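Local coordinates for protein fusolin (Unidentified entomopoxvirus, PDB 4YN2) that crystallises in vivo as viral spindles that enhance virulence, and is probably a chitin-directed lytic polysaccharide monooxygenase, at residues R13-N24 with T29-Q38. Sequence-based numbering, arbitrary orientation.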
# COMPACT_ATOMS: atom_id res chain seq x y z
N ARG A 13 8.53 2.32 2.18
CA ARG A 13 8.16 3.19 3.28
C ARG A 13 8.73 2.63 4.60
O ARG A 13 9.24 3.40 5.42
CB ARG A 13 6.64 3.33 3.36
CG ARG A 13 6.24 4.17 4.55
CD ARG A 13 4.83 4.67 4.46
NE ARG A 13 4.54 5.46 5.66
CZ ARG A 13 4.28 4.96 6.86
NH1 ARG A 13 4.22 3.65 7.04
NH2 ARG A 13 4.05 5.77 7.88
N CYS A 14 8.68 1.31 4.78
CA CYS A 14 9.27 0.65 5.95
C CYS A 14 10.79 0.79 5.98
O CYS A 14 11.34 0.95 7.05
CB CYS A 14 8.88 -0.83 5.98
SG CYS A 14 7.11 -1.14 6.22
N SER A 15 11.48 0.66 4.83
CA SER A 15 12.94 0.71 4.81
C SER A 15 13.52 2.10 5.07
O SER A 15 14.72 2.19 5.31
CB SER A 15 13.48 0.18 3.49
OG SER A 15 13.16 1.07 2.44
N MET A 16 12.72 3.16 5.03
CA MET A 16 13.19 4.50 5.36
C MET A 16 13.19 4.72 6.88
O MET A 16 13.71 5.73 7.34
CB MET A 16 12.33 5.56 4.67
CG MET A 16 12.45 5.51 3.16
SD MET A 16 11.49 6.73 2.24
CE MET A 16 10.02 6.71 3.12
N GLU A 17 12.61 3.79 7.66
CA GLU A 17 12.57 3.85 9.13
C GLU A 17 13.91 3.45 9.75
O GLU A 17 14.73 2.80 9.09
CB GLU A 17 11.48 2.91 9.65
CG GLU A 17 10.07 3.36 9.29
CD GLU A 17 9.39 4.19 10.35
OE1 GLU A 17 10.07 4.71 11.26
OE2 GLU A 17 8.14 4.26 10.33
N SER A 18 14.12 3.78 11.03
CA SER A 18 15.36 3.39 11.73
C SER A 18 15.24 1.94 12.22
O SER A 18 15.07 1.69 13.41
CB SER A 18 15.64 4.34 12.90
OG SER A 18 16.82 3.99 13.60
N PHE A 19 15.32 0.99 11.29
CA PHE A 19 15.18 -0.44 11.59
C PHE A 19 16.51 -1.10 11.93
O PHE A 19 16.48 -2.24 12.40
CB PHE A 19 14.53 -1.18 10.40
CG PHE A 19 15.35 -1.31 9.14
CD1 PHE A 19 16.18 -2.40 8.94
CD2 PHE A 19 15.17 -0.42 8.09
CE1 PHE A 19 16.92 -2.53 7.77
CE2 PHE A 19 15.91 -0.56 6.91
CZ PHE A 19 16.76 -1.62 6.75
N TRP A 20 17.66 -0.44 11.68
CA TRP A 20 18.98 -1.03 11.96
C TRP A 20 19.30 -1.03 13.45
O TRP A 20 20.01 -1.92 13.91
CB TRP A 20 20.09 -0.26 11.20
CG TRP A 20 20.00 -0.39 9.72
CD1 TRP A 20 19.67 0.58 8.82
CD2 TRP A 20 20.26 -1.57 8.96
NE1 TRP A 20 19.67 0.07 7.55
CE2 TRP A 20 20.05 -1.25 7.60
CE3 TRP A 20 20.64 -2.87 9.29
CZ2 TRP A 20 20.21 -2.18 6.58
CZ3 TRP A 20 20.77 -3.80 8.28
CH2 TRP A 20 20.56 -3.45 6.95
N TYR A 21 18.81 -0.03 14.18
CA TYR A 21 19.08 0.12 15.60
C TYR A 21 17.97 0.95 16.27
O TYR A 21 17.63 2.01 15.76
CB TYR A 21 20.45 0.81 15.81
CG TYR A 21 20.87 0.90 17.26
CD1 TYR A 21 20.50 1.99 18.05
CD2 TYR A 21 21.72 -0.04 17.82
CE1 TYR A 21 20.87 2.07 19.38
CE2 TYR A 21 22.12 0.04 19.15
CZ TYR A 21 21.71 1.12 19.92
OH TYR A 21 22.08 1.24 21.24
N PRO A 22 17.46 0.55 17.45
CA PRO A 22 17.72 -0.70 18.18
C PRO A 22 17.29 -1.92 17.35
O PRO A 22 16.38 -1.83 16.51
CB PRO A 22 16.89 -0.53 19.46
CG PRO A 22 15.82 0.41 19.12
CD PRO A 22 16.43 1.36 18.12
N THR A 23 17.96 -3.04 17.57
CA THR A 23 17.77 -4.24 16.76
C THR A 23 16.45 -4.99 17.02
O THR A 23 16.14 -5.90 16.26
CB THR A 23 18.94 -5.18 16.94
OG1 THR A 23 19.03 -5.52 18.31
CG2 THR A 23 20.24 -4.57 16.44
N ASN A 24 15.65 -4.60 18.02
CA ASN A 24 14.34 -5.21 18.26
C ASN A 24 13.22 -4.48 17.47
O ASN A 24 12.06 -4.83 17.63
CB ASN A 24 14.02 -5.22 19.77
CG ASN A 24 13.87 -3.86 20.40
OD1 ASN A 24 14.20 -2.83 19.80
ND2 ASN A 24 13.37 -3.83 21.62
N THR A 29 8.88 3.97 13.92
CA THR A 29 7.74 4.74 14.45
C THR A 29 6.42 4.22 13.92
O THR A 29 5.47 4.11 14.68
CB THR A 29 7.93 6.22 14.11
OG1 THR A 29 9.21 6.63 14.60
CG2 THR A 29 6.85 7.10 14.71
N ASP A 30 6.32 3.96 12.62
CA ASP A 30 5.07 3.48 12.06
C ASP A 30 4.68 2.15 12.67
O ASP A 30 5.47 1.21 12.56
CB ASP A 30 5.14 3.34 10.55
CG ASP A 30 3.81 2.89 10.02
OD1 ASP A 30 2.92 3.74 9.84
OD2 ASP A 30 3.67 1.69 9.72
N PRO A 31 3.48 2.03 13.29
CA PRO A 31 3.13 0.75 13.93
C PRO A 31 3.11 -0.45 12.99
O PRO A 31 3.42 -1.54 13.45
CB PRO A 31 1.73 1.02 14.49
CG PRO A 31 1.65 2.47 14.66
CD PRO A 31 2.45 3.05 13.55
N MET A 32 2.71 -0.30 11.71
CA MET A 32 2.65 -1.47 10.82
C MET A 32 4.03 -1.88 10.38
O MET A 32 4.29 -3.08 10.31
CB MET A 32 1.72 -1.27 9.63
CG MET A 32 0.26 -1.31 9.99
SD MET A 32 -0.29 -2.70 11.04
CE MET A 32 0.15 -4.07 10.00
N CYS A 33 4.91 -0.92 10.09
CA CYS A 33 6.30 -1.24 9.76
C CYS A 33 6.97 -1.93 10.95
O CYS A 33 7.72 -2.89 10.76
CB CYS A 33 7.06 0.01 9.34
SG CYS A 33 6.33 0.85 7.91
N ARG A 34 6.69 -1.45 12.16
CA ARG A 34 7.27 -2.05 13.36
C ARG A 34 6.71 -3.45 13.56
O ARG A 34 7.47 -4.37 13.87
CB ARG A 34 7.05 -1.18 14.60
CG ARG A 34 7.78 -1.73 15.83
CD ARG A 34 7.70 -0.81 17.04
NE ARG A 34 6.32 -0.52 17.42
CZ ARG A 34 5.67 0.63 17.20
NH1 ARG A 34 6.28 1.65 16.61
NH2 ARG A 34 4.41 0.77 17.59
N ALA A 35 5.39 -3.65 13.35
CA ALA A 35 4.80 -4.98 13.46
C ALA A 35 5.39 -5.94 12.40
O ALA A 35 5.66 -7.08 12.73
CB ALA A 35 3.28 -4.90 13.33
N ALA A 36 5.66 -5.45 11.18
CA ALA A 36 6.25 -6.31 10.12
C ALA A 36 7.64 -6.78 10.51
O ALA A 36 7.97 -7.95 10.32
CB ALA A 36 6.31 -5.57 8.81
N TYR A 37 8.43 -5.87 11.07
CA TYR A 37 9.77 -6.21 11.55
C TYR A 37 9.66 -7.26 12.66
O TYR A 37 10.29 -8.31 12.60
CB TYR A 37 10.48 -4.95 12.05
CG TYR A 37 11.91 -5.18 12.49
CD1 TYR A 37 12.20 -5.63 13.77
CD2 TYR A 37 12.97 -4.88 11.65
CE1 TYR A 37 13.51 -5.87 14.17
CE2 TYR A 37 14.29 -5.11 12.04
CZ TYR A 37 14.56 -5.57 13.32
OH TYR A 37 15.86 -5.75 13.70
N GLN A 38 8.82 -6.97 13.66
CA GLN A 38 8.68 -7.82 14.84
C GLN A 38 8.04 -9.16 14.52
O GLN A 38 8.39 -10.14 15.17
CB GLN A 38 7.95 -7.08 15.96
CG GLN A 38 8.86 -5.94 16.47
CD GLN A 38 8.25 -5.04 17.51
OE1 GLN A 38 7.05 -5.07 17.76
NE2 GLN A 38 9.08 -4.20 18.13
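Cys14 and Cys33 are the disulfide pair linking helix 10-15 to the first turn of helix 31-48, in the lytic polysaccharide monooxygenase domain. As modelled, Cys14 SG and Cys33 SG are 2.7 Å apart, well beyond a normal S-S bond, so an intact bond is doubtful in this model. This is the tightly packed part. Both cysteines are buried, and Phe62 of helix 51-63 packs on Cys14. Beside them Asp30 is the helix N-cap. Asp30 OD2 accepts from Cys33 N through the anti lone pair (2.9 Å) and more weakly from Met32 N. Arg13 NH2 forms a salt bridge with Asp30 OD1 (3.0 Å); the guanidinium edge comes in from above the carboxylate plane, the planes being 83° apart. Glu17 bends at chi2 (-94°), so one carboxylate holds two successive backbone N-H groups. Thr29 N reaches Glu17 OE1 (3.0 Å) from above the carboxylate plane, and Asp30 N reaches Glu17 OE2 (2.9 Å) on its syn side. The buried Tyr37 ring reaches between the backbones of Phe19 and Asn24. Tyr37 CE2 lies 3.6 Å from Phe19 O, and Tyr37 OH donates to Thr23 O (2.6 Å) from above the carbonyl plane. Both ends are more open: Thr29 is exposed at one, Asn24 and Gln38 partly exposed at the other. There Gln38 NE2 donates to Asn24 O at 3.1 Å, nearly straight at 162°.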